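Local coordinates for CELL WALL surface anchor family protein (Streptococcus pneumoniae, PDB 3ZGH) that binds keratin 10 through its basic MSCRAMM-type domain and so probably mediates adhesion of the pneumococcus to host cells, at residues Gly108-Ile113 with Thr156-Val161. Sequence-based numbering, arbitrary orientation.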
loop_
_atom_site.group_PDB
_atom_site.type_symbol
_atom_site.label_atom_id
_atom_site.label_comp_id
_atom_site.label_asym_id
_atom_site.label_seq_id
_atom_site.Cartn_x
_atom_site.Cartn_y
_atom_site.Cartn_z
ATOM N N GLY A 108 1.589 -14.104 -2.941
ATOM C CA GLY A 108 1.107 -13.258 -4.019
ATOM C C GLY A 108 0.449 -12.014 -3.417
ATOM O O GLY A 108 -0.011 -12.015 -2.251
ATOM N N VAL A 109 0.404 -10.946 -4.216
ATOM C CA VAL A 109 -0.181 -9.689 -3.784
ATOM C C VAL A 109 -1.538 -9.543 -4.475
ATOM O O VAL A 109 -1.598 -9.391 -5.719
ATOM C CB VAL A 109 0.731 -8.525 -4.178
ATOM C CG1 VAL A 109 0.107 -7.174 -3.819
ATOM C CG2 VAL A 109 2.104 -8.671 -3.520
ATOM N N LYS A 110 -2.627 -9.620 -3.709
ATOM C CA LYS A 110 -3.941 -9.405 -4.290
ATOM C C LYS A 110 -4.093 -7.909 -4.535
ATOM O O LYS A 110 -3.574 -7.088 -3.753
ATOM C CB LYS A 110 -5.023 -9.896 -3.338
ATOM C CG LYS A 110 -5.047 -11.430 -3.146
ATOM C CD LYS A 110 -6.229 -11.828 -2.269
ATOM C CE LYS A 110 -6.146 -13.281 -1.774
ATOM N NZ LYS A 110 -6.156 -14.294 -2.875
ATOM N N ASN A 111 -4.743 -7.546 -5.632
ATOM C CA ASN A 111 -5.028 -6.127 -5.932
ATOM C C ASN A 111 -6.518 -5.950 -6.151
ATOM O O ASN A 111 -7.154 -6.791 -6.814
ATOM C CB ASN A 111 -4.315 -5.706 -7.218
ATOM C CG ASN A 111 -2.826 -5.759 -7.098
ATOM O OD1 ASN A 111 -2.245 -5.019 -6.322
ATOM N ND2 ASN A 111 -2.190 -6.608 -7.885
ATOM N N TYR A 112 -7.076 -4.876 -5.632
ATOM C CA TYR A 112 -8.502 -4.645 -5.751
ATOM C C TYR A 112 -8.843 -3.197 -5.491
ATOM O O TYR A 112 -8.027 -2.461 -4.952
ATOM C CB TYR A 112 -9.321 -5.587 -4.844
ATOM C CG TYR A 112 -8.891 -5.737 -3.417
ATOM C CD1 TYR A 112 -9.622 -5.138 -2.391
ATOM C CD2 TYR A 112 -7.788 -6.519 -3.072
ATOM C CE1 TYR A 112 -9.233 -5.281 -1.022
ATOM C CE2 TYR A 112 -7.397 -6.669 -1.712
ATOM C CZ TYR A 112 -8.132 -6.039 -0.700
ATOM O OH TYR A 112 -7.787 -6.173 0.635
ATOM N N ILE A 113 -10.028 -2.778 -5.943
ATOM C CA ILE A 113 -10.538 -1.462 -5.648
ATOM C C ILE A 113 -11.429 -1.605 -4.421
ATOM O O ILE A 113 -12.248 -2.545 -4.346
ATOM C CB ILE A 113 -11.352 -0.905 -6.825
ATOM C CG1 ILE A 113 -10.460 -0.768 -8.069
ATOM C CG2 ILE A 113 -11.994 0.445 -6.462
ATOM C CD1 ILE A 113 -9.376 0.289 -7.916
ATOM N N THR A 156 -6.073 -0.949 -3.496
ATOM C CA THR A 156 -5.667 -1.724 -2.323
ATOM C C THR A 156 -4.935 -2.988 -2.757
ATOM O O THR A 156 -5.338 -3.658 -3.743
ATOM C CB THR A 156 -6.902 -2.083 -1.463
ATOM O OG1 THR A 156 -7.535 -0.877 -0.971
ATOM C CG2 THR A 156 -6.532 -2.993 -0.270
ATOM N N SER A 157 -3.832 -3.294 -2.059
ATOM C CA SER A 157 -3.049 -4.485 -2.301
ATOM C C SER A 157 -2.887 -5.183 -0.953
ATOM O O SER A 157 -2.751 -4.496 0.097
ATOM C CB SER A 157 -1.678 -4.102 -2.863
ATOM O OG SER A 157 -1.758 -3.496 -4.170
ATOM N N SER A 158 -2.923 -6.520 -0.933
ATOM C CA SER A 158 -2.715 -7.222 0.341
ATOM C C SER A 158 -1.906 -8.472 0.096
ATOM O O SER A 158 -1.956 -9.060 -1.004
ATOM C CB SER A 158 -4.037 -7.602 1.021
ATOM O OG SER A 158 -4.769 -8.476 0.161
ATOM N N TRP A 159 -1.150 -8.881 1.123
ATOM C CA TRP A 159 -0.292 -10.074 1.029
ATOM C C TRP A 159 -0.015 -10.543 2.456
ATOM O O TRP A 159 -0.255 -9.786 3.421
ATOM C CB TRP A 159 1.012 -9.771 0.286
ATOM C CG TRP A 159 1.902 -8.742 0.936
ATOM C CD1 TRP A 159 2.989 -8.975 1.777
ATOM C CD2 TRP A 159 1.801 -7.328 0.811
ATOM N NE1 TRP A 159 3.529 -7.777 2.200
ATOM C CE2 TRP A 159 2.821 -6.752 1.619
ATOM C CE3 TRP A 159 0.919 -6.479 0.126
ATOM C CZ2 TRP A 159 3.000 -5.381 1.733
ATOM C CZ3 TRP A 159 1.101 -5.100 0.244
ATOM C CH2 TRP A 159 2.139 -4.570 1.041
ATOM N N THR A 160 0.464 -11.772 2.581
ATOM C CA THR A 160 0.876 -12.290 3.862
ATOM C C THR A 160 2.354 -12.641 3.816
ATOM O O THR A 160 2.943 -12.842 2.732
ATOM C CB THR A 160 0.073 -13.546 4.228
ATOM O OG1 THR A 160 0.265 -14.516 3.209
ATOM C CG2 THR A 160 -1.439 -13.222 4.355
ATOM N N VAL A 161 2.962 -12.751 4.995
ATOM C CA VAL A 161 4.381 -13.138 5.102
ATOM C C VAL A 161 4.484 -14.075 6.296
ATOM O O VAL A 161 4.090 -13.694 7.406
ATOM C CB VAL A 161 5.302 -11.914 5.345
ATOM C CG1 VAL A 161 6.754 -12.342 5.366
ATOM C CG2 VAL A 161 5.100 -10.812 4.257
HETATM O O HOH W 1 -7.353 -8.768 1.427
#
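The phenol ring of Y112 lies over the side chain of T156, its partner on the next antiparallel strand. T156 CB sits over the ring face in a CH-pi contact, 4.2 Å from the ring centroid, and CG2 comes to 3.5 Å from Y112 CZ. With chi1 of Y112 at 47°, its CG stands between its own backbone N and carbonyl carbon, and this swings the ring across to the neighbouring strand. S158 OG meets the ring at its edge, and one water bridges S158 OG and Y112 OH, 2.7 Å from the latter. Beneath the ring the backbones pair reciprocally: Y112 N gives a 2.8 Å bond to T156 O, T156 N returns one to Y112 O, and K110 and S158 repeat the exchange.

On the other face of the sheet V109, N111, S157 and W159 are buried. There S157 OG donates to N111 OD1 over 2.7 Å, nearly end-on to the amide carbonyl (160° at OD1), while V109 CG1 rests 4.1 Å from W159 CE3.

An outer shell fixes these groups. N111 ND2 bonds to N125 O and S127 OG on strand 120-131, N88 ND2 is hydrogen-bonded to S157 OG, T156 OG1 to the hydroxyls of T63 and T114, and F60 stacks on W159. Inside this antiparallel MSCRAMM sheet, the buried N111 amide is thus bonded at both ends, which should hold its orientation.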